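Local coordinates for protein Rbam17540 (Bacillus amyloliquefaciens, PDB 2YOY) that probably cleaves cellulose oxidatively at a single copper ion, as a lytic polysaccharide monooxygenase of the CBM33 family, at residues P97-K102 and D161-S166; S39-K44 and G61-I66; W92-P97 and S134-N139. All blocks are in the same frame, centred on the assembly; numbering follows the deposited sequence.

Contact 1: residues P97-K102 and D161-S166; sequences PHATSK and DVADTS. With CU1 (copper (I) ion), chain C; EDO (1,2-ethanediol), chain E; EDO (1,2-ethanediol), chain D.
Thr100 and Val162 form a non-hydrogen-bonded antiparallel pair whose side chains diverge, and around them the backbone bonds Ala163 N to Ala99 O (2.8 Å), Ser101 N to Asp161 O (3.2 Å) and Asp161 N to Lys102 O (2.9 Å) join the two chains where their strands run into loops. Small residues suit the close approach at this end: the methyls of Ala99 and Ala163 meet at 4.0 Å (CB to CB), and that of Ala163 also rests against the carbonyl of Ala99. Val162 is branched to serve two neighbours. Because its CG1 is anti to the backbone N (chi1 177°), that methyl touches both the Ala99 carbonyl and the His98 side chain, 3.8 Å from His98 CB, while CG2 approaches the imidazole obliquely. The ring so flanked carries the metal: His98 NE2 is 2.0 Å from the copper ion, which His1 also binds, consistent with the histidine brace of this family. One ethanediol, probably from the crystallisation liquor, lies over a face of the ring, and a second donates through O1 to Asp164 OD2. Behind His98, Thr100 OG1 donates to His98 O at 2.8 Å and receives a bond from Trp160 NE1, a pair of bonds that is likely to steady the backbone presenting the histidine. At the far end Lys102 and Asp161 run side by side, yet Lys102 NZ stays 4.5 Å from Asp161 OD2, beyond a salt bridge; the aspartate instead accepts a hydrogen bond at OD1 from His104 NE2. The contact closes the end of the pairing between strands 100-108 and 154-162, with Val162 touching Phe169 of strand 167-177 and Lys102 lying against Thr128 of strand 123-130.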
loop_
_atom_site.group_PDB
_atom_site.type_symbol
_atom_site.label_atom_id
_atom_site.label_comp_id
_atom_site.label_asym_id
_atom_site.label_seq_id
_atom_site.Cartn_x
_atom_site.Cartn_y
_atom_site.Cartn_z
ATOM N N PRO A 97 2.617 12.835 -10.678
ATOM C CA PRO A 97 2.449 11.580 -11.486
ATOM C C PRO A 97 3.638 11.245 -12.387
ATOM O O PRO A 97 3.574 11.429 -13.606
ATOM C CB PRO A 97 1.227 11.893 -12.338
ATOM C CG PRO A 97 1.307 13.375 -12.538
ATOM C CD PRO A 97 1.839 13.950 -11.255
ATOM N N HIS A 98 4.685 10.687 -11.802
ATOM C CA HIS A 98 5.932 10.450 -12.491
ATOM C C HIS A 98 5.788 9.421 -13.599
ATOM O O HIS A 98 4.856 8.607 -13.597
ATOM C CB HIS A 98 6.981 9.888 -11.542
ATOM C CG HIS A 98 7.201 10.711 -10.322
ATOM N ND1 HIS A 98 7.678 12.003 -10.377
ATOM C CD2 HIS A 98 7.002 10.434 -9.008
ATOM C CE1 HIS A 98 7.778 12.485 -9.150
ATOM N NE2 HIS A 98 7.391 11.545 -8.300
ATOM N N ALA A 99 6.751 9.454 -14.522
ATOM C CA ALA A 99 6.901 8.442 -15.544
ATOM C C ALA A 99 6.931 7.079 -14.885
ATOM O O ALA A 99 7.641 6.900 -13.900
ATOM C CB ALA A 99 8.194 8.654 -16.319
ATOM N N THR A 100 6.187 6.131 -15.444
ATOM C CA THR A 100 5.903 4.859 -14.758
ATOM C C THR A 100 6.274 3.661 -15.592
ATOM O O THR A 100 5.942 3.591 -16.776
ATOM C CB THR A 100 4.401 4.809 -14.386
ATOM O OG1 THR A 100 4.109 5.904 -13.512
ATOM C CG2 THR A 100 4.008 3.458 -13.741
ATOM N N SER A 101 6.940 2.675 -14.966
ATOM C CA SER A 101 7.274 1.427 -15.626
ATOM C C SER A 101 6.225 0.343 -15.385
ATOM O O SER A 101 5.883 -0.397 -16.293
ATOM C CB SER A 101 8.657 0.934 -15.226
ATOM O OG SER A 101 8.751 0.826 -13.839
ATOM N N LYS A 102 5.721 0.241 -14.159
ATOM C CA LYS A 102 4.663 -0.745 -13.873
ATOM C C LYS A 102 4.048 -0.503 -12.517
ATOM O O LYS A 102 4.612 0.186 -11.666
ATOM C CB LYS A 102 5.168 -2.199 -13.935
ATOM C CG LYS A 102 6.112 -2.604 -12.817
ATOM C CD LYS A 102 6.491 -4.072 -12.910
ATOM C CE LYS A 102 7.299 -4.493 -11.718
ATOM N NZ LYS A 102 7.659 -5.931 -11.765
ATOM N N ASP A 161 6.044 1.442 -9.460
ATOM C CA ASP A 161 7.456 1.637 -9.844
ATOM C C ASP A 161 7.621 2.849 -10.748
ATOM O O ASP A 161 6.970 2.933 -11.794
ATOM C CB ASP A 161 7.968 0.426 -10.630
ATOM C CG ASP A 161 8.252 -0.783 -9.762
ATOM O OD1 ASP A 161 7.876 -0.811 -8.546
ATOM O OD2 ASP A 161 8.806 -1.777 -10.341
ATOM N N VAL A 162 8.535 3.738 -10.375
ATOM C CA VAL A 162 8.863 4.940 -11.188
ATOM C C VAL A 162 9.899 4.536 -12.241
ATOM O O VAL A 162 10.888 3.826 -11.960
ATOM C CB VAL A 162 9.387 6.084 -10.281
ATOM C CG1 VAL A 162 9.786 7.303 -11.113
ATOM C CG2 VAL A 162 8.347 6.463 -9.251
ATOM N N ALA A 163 9.625 4.927 -13.474
ATOM C CA ALA A 163 10.429 4.480 -14.637
ATOM C C ALA A 163 11.878 5.010 -14.605
ATOM O O ALA A 163 12.840 4.310 -14.981
ATOM C CB ALA A 163 9.764 4.983 -15.885
ATOM N N ASP A 164 12.021 6.250 -14.174
ATOM C CA ASP A 164 13.294 6.997 -14.405
ATOM C C ASP A 164 14.070 7.281 -13.130
ATOM O O ASP A 164 14.968 8.111 -13.117
ATOM C CB ASP A 164 13.031 8.304 -15.199
ATOM C CG ASP A 164 12.196 9.302 -14.439
ATOM O OD1 ASP A 164 11.367 8.915 -13.577
ATOM O OD2 ASP A 164 12.351 10.524 -14.698
ATOM N N THR A 165 13.733 6.585 -12.056
ATOM C CA THR A 165 14.496 6.639 -10.811
ATOM C C THR A 165 14.590 5.233 -10.233
ATOM O O THR A 165 14.046 4.281 -10.806
ATOM C CB THR A 165 13.808 7.543 -9.763
ATOM O OG1 THR A 165 12.605 6.923 -9.301
ATOM C CG2 THR A 165 13.482 8.930 -10.308
ATOM N N SER A 166 15.269 5.104 -9.100
ATOM C CA SER A 166 15.366 3.820 -8.419
ATOM C C SER A 166 14.283 3.688 -7.326
ATOM O O SER A 166 14.415 2.881 -6.461
ATOM C CB SER A 166 16.765 3.619 -7.831
ATOM O OG SER A 166 17.040 4.621 -6.889
HETATM CU CU CU1 C . 6.974 11.707 -6.390
HETATM C C1 EDO E . 12.040 12.096 -11.412
HETATM O O1 EDO E . 12.252 12.379 -12.794
HETATM C C2 EDO E . 10.847 11.160 -11.256
HETATM O O2 EDO E . 10.210 10.843 -12.504
HETATM C C1 EDO D . 10.080 9.799 -7.406
HETATM O O1 EDO D . 11.206 8.934 -7.612
HETATM C C2 EDO D . 10.456 11.134 -6.765
HETATM O O2 EDO D . 11.163 10.973 -5.532
#

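Contact 2: residues S39-K44 and G61-I66; sequences SVEGPK and GGSGQI. With EDO (1,2-ethanediol), chain D.
Gln65 lays its carboxamide across the carboxylate of Glu41, the two planes turned 52° from each other, and Gln65 NE2 donates to Glu41 OE1 at 3.0 Å. The bond meets the oxygen on its anti side, somewhat out of the carboxylate plane. The second bond of the same nitrogen is much straighter: Gln65 NE2 to Gly62 O is 2.8 Å long with an angle of 170° at the hydrogen, and lies in the amide plane. Gly62 O also takes the backbone N-H of Gln65 from the other face of its plane, closing a type I' turn. Glu41 reaches across because its CG is anti to the backbone N (chi1 -174°) and the chain beyond is extended; its other oxygen, OE2, accepts from an ethanediol hydroxyl O2 at 2.6 Å. Beneath the side chains the backbones come close. Ser63 OG donates to Glu41 O at 2.6 Å from above the carbonyl plane, and Gly62 sits where a side chain would collide with Ser39 O, besides having the positive phi that glycine tolerates easily. Apolar atoms fill the flank: Ser39 CB touches Gln65 CB at 3.9 Å, and Val40 CG2 meets Ile66 CD1 at 4.1 Å. Strand 41-43 is itself paired with strand 167-177, through Gly42 and Ala168. A glutamine fits the central place because one amide offers both donors and an acceptor: with NE2 given to two oxygens, OE1 is turned to accept from NE2 of the copper ligand His1. Gln65 is therefore a second-shell residue whose flat group, gripped at both ends, is likely to contribute to the orientation of the His1 ring and of Glu41, whose side chain comes within about 5 Å of the copper.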
loop_
_atom_site.group_PDB
_atom_site.type_symbol
_atom_site.label_atom_id
_atom_site.label_comp_id
_atom_site.label_asym_id
_atom_site.label_seq_id
_atom_site.Cartn_x
_atom_site.Cartn_y
_atom_site.Cartn_z
ATOM N N SER A 39 3.707 9.897 0.325
ATOM C CA SER A 39 5.166 9.802 0.421
ATOM C C SER A 39 5.664 8.475 0.942
ATOM O O SER A 39 6.725 8.461 1.499
ATOM C CB SER A 39 5.715 10.962 1.273
ATOM O OG SER A 39 5.240 12.198 0.755
ATOM N N VAL A 40 4.939 7.368 0.712
ATOM C CA VAL A 40 5.446 6.031 1.173
ATOM C C VAL A 40 6.388 5.421 0.095
ATOM O O VAL A 40 6.068 4.469 -0.655
ATOM C CB VAL A 40 4.305 5.100 1.582
ATOM C CG1 VAL A 40 4.868 3.904 2.376
ATOM C CG2 VAL A 40 3.289 5.786 2.435
ATOM N N GLU A 41 7.551 6.044 0.013
ATOM C CA GLU A 41 8.504 5.867 -1.087
ATOM C C GLU A 41 9.751 5.130 -0.661
ATOM O O GLU A 41 10.424 5.534 0.278
ATOM C CB GLU A 41 8.916 7.239 -1.587
ATOM C CG GLU A 41 9.800 7.222 -2.816
ATOM C CD GLU A 41 10.157 8.611 -3.307
ATOM O OE1 GLU A 41 9.848 9.601 -2.603
ATOM O OE2 GLU A 41 10.758 8.692 -4.404
ATOM N N GLY A 42 10.075 4.054 -1.369
ATOM C CA GLY A 42 11.271 3.273 -1.067
ATOM C C GLY A 42 11.924 2.796 -2.344
ATOM O O GLY A 42 11.507 3.166 -3.457
ATOM N N PRO A 43 12.978 1.987 -2.210
ATOM C CA PRO A 43 13.620 1.478 -3.417
ATOM C C PRO A 43 12.708 0.565 -4.249
ATOM O O PRO A 43 11.918 -0.207 -3.696
ATOM C CB PRO A 43 14.820 0.671 -2.860
ATOM C CG PRO A 43 15.011 1.176 -1.474
ATOM C CD PRO A 43 13.637 1.519 -0.985
ATOM N N LYS A 44 12.840 0.599 -5.572
ATOM C CA LYS A 44 12.079 -0.322 -6.414
ATOM C C LYS A 44 12.782 -1.660 -6.514
ATOM O O LYS A 44 13.864 -1.845 -5.938
ATOM C CB LYS A 44 11.725 0.286 -7.770
ATOM C CG LYS A 44 12.785 0.279 -8.832
ATOM C CD LYS A 44 12.232 0.948 -10.091
ATOM C CE LYS A 44 13.346 1.190 -11.081
ATOM N NZ LYS A 44 12.841 2.016 -12.211
ATOM N N GLY A 61 10.492 3.901 6.118
ATOM C CA GLY A 61 10.373 5.297 6.512
ATOM C C GLY A 61 10.218 6.254 5.358
ATOM O O GLY A 61 10.580 7.402 5.451
ATOM N N GLY A 62 9.751 5.756 4.236
ATOM C CA GLY A 62 9.553 6.612 3.090
ATOM C C GLY A 62 10.777 7.405 2.625
ATOM O O GLY A 62 10.644 8.544 2.203
ATOM N N SER A 63 11.947 6.790 2.750
ATOM C CA SER A 63 13.204 7.345 2.284
ATOM C C SER A 63 13.472 8.637 3.035
ATOM O O SER A 63 13.833 9.656 2.438
ATOM C CB SER A 63 13.146 7.572 0.771
ATOM O OG SER A 63 12.843 6.347 0.125
ATOM N N GLY A 64 13.222 8.592 4.346
ATOM C CA GLY A 64 13.301 9.792 5.185
ATOM C C GLY A 64 12.081 10.713 5.281
ATOM O O GLY A 64 12.109 11.639 6.075
ATOM N N GLN A 65 11.004 10.482 4.509
ATOM C CA GLN A 65 9.864 11.386 4.494
ATOM C C GLN A 65 8.829 11.176 5.586
ATOM O O GLN A 65 8.095 12.068 5.860
ATOM C CB GLN A 65 9.172 11.361 3.119
ATOM C CG GLN A 65 10.094 11.853 2.031
ATOM C CD GLN A 65 9.574 11.573 0.651
ATOM O OE1 GLN A 65 9.122 12.483 -0.057
ATOM N NE2 GLN A 65 9.619 10.316 0.259
ATOM N N ILE A 66 8.815 9.989 6.210
ATOM C CA ILE A 66 7.866 9.609 7.203
ATOM C C ILE A 66 8.640 8.751 8.214
ATOM O O ILE A 66 9.839 8.538 8.072
ATOM C CB ILE A 66 6.644 8.787 6.639
ATOM C CG1 ILE A 66 7.120 7.514 5.943
ATOM C CG2 ILE A 66 5.832 9.610 5.672
ATOM C CD1 ILE A 66 6.009 6.627 5.375
HETATM C C1 EDO D . 10.080 9.799 -7.406
HETATM O O1 EDO D . 11.206 8.934 -7.612
HETATM C C2 EDO D . 10.456 11.134 -6.765
HETATM O O2 EDO D . 11.163 10.973 -5.532
HETATM O O HOH W 1 6.937 14.376 1.702
#

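Contact 3: residues W92-P97 and S134-N139; sequences WHYTAP and SKADTN
Ala136 presses its methyl onto one face of the Tyr94 ring, and together with Pro97 this pair makes up the tightly packed part of the contact. The CH-pi approach puts Ala136 CB 3.7 Å from the centroid of the Tyr94 ring and 22° off the ring normal, shifted toward the hydroxyl-bearing carbon, with CZ at 3.5 Å. Alanine suits the place, since its methyl meets the ring with no further atoms to accommodate between the turn and the aromatic face. Pro97, well covered by the loop, sets its ring across the carboxylate of Asp137, Pro97 CG lying 3.5 Å from Asp137 OD2. With CG anti to its carbonyl carbon (chi1 -63°), Tyr94 extends its hydroxyl past the methyl to a water in the plane of the ring; Tyr94 OH donates to this water at 2.6 Å, and the water in turn donates a hydrogen bond to Asn139 O at 2.8 Å. The same hydroxyl receives a bond from Trp103 NE1. A leucine in place of Tyr94 would probably uncover the Ala136 methyl in part and leave Trp103 NE1 and the bridging water without their shared partner. Toward the solvent the contact is looser. Asp137 is exposed there, Pro97 O accepts only a weak bond from Ala136 N, 3.5 Å away, and Lys135 brings its CB against that carbonyl while the rest of its long chain leads away. The contact thus fastens the end of strand 86-94, the middle strand of a three-stranded sheet, to the loop between strands 123-130 and 141-146; Trp160 meets the Tyr94 ring edge-to-face, and strand 100-108 supports Ala136 through Thr100 and Trp103.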
loop_
_atom_site.group_PDB
_atom_site.type_symbol
_atom_site.label_atom_id
_atom_site.label_comp_id
_atom_site.label_asym_id
_atom_site.label_seq_id
_atom_site.Cartn_x
_atom_site.Cartn_y
_atom_site.Cartn_z
ATOM N N TRP A 92 -5.387 5.259 -7.961
ATOM C CA TRP A 92 -4.349 6.098 -7.349
ATOM C C TRP A 92 -4.698 7.564 -7.492
ATOM O O TRP A 92 -5.273 7.978 -8.515
ATOM C CB TRP A 92 -2.993 5.817 -8.007
ATOM C CG TRP A 92 -2.408 4.443 -7.676
ATOM C CD1 TRP A 92 -2.804 3.250 -8.183
ATOM C CD2 TRP A 92 -1.304 4.159 -6.803
ATOM N NE1 TRP A 92 -2.009 2.230 -7.675
ATOM C CE2 TRP A 92 -1.080 2.762 -6.836
ATOM C CE3 TRP A 92 -0.504 4.939 -5.985
ATOM C CZ2 TRP A 92 -0.086 2.127 -6.061
ATOM C CZ3 TRP A 92 0.505 4.295 -5.223
ATOM C CH2 TRP A 92 0.710 2.924 -5.290
ATOM N N HIS A 93 -4.388 8.345 -6.459
ATOM C CA HIS A 93 -4.365 9.803 -6.522
ATOM C C HIS A 93 -2.886 10.223 -6.487
ATOM O O HIS A 93 -2.120 9.750 -5.625
ATOM C CB HIS A 93 -5.071 10.396 -5.326
ATOM C CG HIS A 93 -4.962 11.890 -5.233
ATOM N ND1 HIS A 93 -5.678 12.744 -6.041
ATOM C CD2 HIS A 93 -4.187 12.672 -4.455
ATOM C CE1 HIS A 93 -5.357 13.990 -5.752
ATOM N NE2 HIS A 93 -4.462 13.974 -4.785
ATOM N N TYR A 94 -2.489 11.026 -7.460
ATOM C CA TYR A 94 -1.109 11.486 -7.620
ATOM C C TYR A 94 -0.977 12.966 -7.266
ATOM O O TYR A 94 -1.745 13.805 -7.761
ATOM C CB TYR A 94 -0.595 11.213 -9.032
ATOM C CG TYR A 94 -0.554 9.756 -9.359
ATOM C CD1 TYR A 94 0.417 8.944 -8.790
ATOM C CD2 TYR A 94 -1.492 9.170 -10.192
ATOM C CE1 TYR A 94 0.445 7.611 -9.059
ATOM C CE2 TYR A 94 -1.469 7.822 -10.479
ATOM C CZ TYR A 94 -0.507 7.046 -9.888
ATOM O OH TYR A 94 -0.478 5.709 -10.147
ATOM N N THR A 95 -0.051 13.285 -6.366
ATOM C CA THR A 95 0.402 14.680 -6.231
ATOM C C THR A 95 1.543 14.991 -7.227
ATOM O O THR A 95 1.755 16.136 -7.605
ATOM C CB THR A 95 0.854 14.979 -4.808
ATOM O OG1 THR A 95 1.995 14.172 -4.491
ATOM C CG2 THR A 95 -0.273 14.690 -3.837
ATOM N N ALA A 96 2.245 13.963 -7.685
ATOM C CA ALA A 96 3.261 14.137 -8.708
ATOM C C ALA A 96 3.331 12.861 -9.530
ATOM O O ALA A 96 3.979 11.879 -9.105
ATOM C CB ALA A 96 4.609 14.477 -8.091
ATOM N N PRO A 97 2.617 12.835 -10.678
ATOM C CA PRO A 97 2.449 11.580 -11.486
ATOM C C PRO A 97 3.638 11.245 -12.387
ATOM O O PRO A 97 3.574 11.429 -13.606
ATOM C CB PRO A 97 1.227 11.893 -12.338
ATOM C CG PRO A 97 1.307 13.375 -12.538
ATOM C CD PRO A 97 1.839 13.950 -11.255
ATOM N N SER A 134 5.189 6.387 -19.915
ATOM C CA SER A 134 4.484 7.654 -19.834
ATOM C C SER A 134 4.086 7.934 -18.364
ATOM O O SER A 134 4.281 7.092 -17.466
ATOM C CB SER A 134 3.271 7.657 -20.754
ATOM O OG SER A 134 2.249 6.808 -20.272
ATOM N N LYS A 135 3.546 9.113 -18.127
ATOM C CA LYS A 135 3.153 9.530 -16.781
ATOM C C LYS A 135 2.094 8.602 -16.160
ATOM O O LYS A 135 1.284 7.997 -16.866
ATOM C CB LYS A 135 2.654 10.981 -16.791
ATOM C CG LYS A 135 3.799 11.960 -17.041
ATOM C CD LYS A 135 3.377 13.411 -16.898
ATOM C CE LYS A 135 4.401 14.336 -17.541
ATOM N NZ LYS A 135 5.816 13.943 -17.263
ATOM N N ALA A 136 2.115 8.524 -14.832
ATOM C CA ALA A 136 1.258 7.581 -14.089
ATOM C C ALA A 136 -0.213 7.821 -14.314
ATOM O O ALA A 136 -1.028 6.878 -14.246
ATOM C CB ALA A 136 1.560 7.630 -12.607
ATOM N N ASP A 137 -0.564 9.078 -14.541
ATOM C CA ASP A 137 -1.973 9.428 -14.674
ATOM C C ASP A 137 -2.528 9.186 -16.070
ATOM O O ASP A 137 -3.702 9.458 -16.303
ATOM C CB ASP A 137 -2.254 10.857 -14.167
ATOM C CG ASP A 137 -1.432 11.924 -14.869
ATOM O OD1 ASP A 137 -0.618 11.609 -15.759
ATOM O OD2 ASP A 137 -1.607 13.099 -14.505
ATOM N N THR A 138 -1.746 8.604 -16.976
ATOM C CA THR A 138 -2.356 8.023 -18.171
ATOM C C THR A 138 -3.045 6.659 -17.897
ATOM O O THR A 138 -3.682 6.115 -18.783
ATOM C CB THR A 138 -1.386 7.884 -19.358
ATOM O OG1 THR A 138 -0.410 6.874 -19.077
ATOM C CG2 THR A 138 -0.715 9.205 -19.672
ATOM N N ASN A 139 -2.890 6.100 -16.690
ATOM C CA ASN A 139 -3.639 4.910 -16.277
ATOM C C ASN A 139 -3.908 4.976 -14.768
ATOM O O ASN A 139 -3.231 4.318 -14.000
ATOM C CB ASN A 139 -2.874 3.626 -16.643
ATOM C CG ASN A 139 -3.703 2.378 -16.452
ATOM O OD1 ASN A 139 -4.908 2.463 -16.147
ATOM N ND2 ASN A 139 -3.101 1.229 -16.657
HETATM O O HOH W 2 -2.532 4.623 -11.299
#

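Contacts 1 and 2 flank the copper, and contact 3 adjoins contact 1, coming nearest the metal through Pro97. Contact 1 supplies the ligand His98 and contact 2 the second shell around His1, while Pro97, whose side chain is about 7 Å from the metal, is shared by contacts 1 and 3. Contacts 1 and 3, with centres 10 Å apart, also join through Thr100 N and Ser134 O at 2.9 Å. Contacts 1 and 2 lie 14 Å apart between centres and are bridged by Lys44, whose NZ is 2.7 Å from Val162 O; one ethanediol touches both. Contacts 2 and 3 do not touch, their nearest atoms being about 6 Å apart.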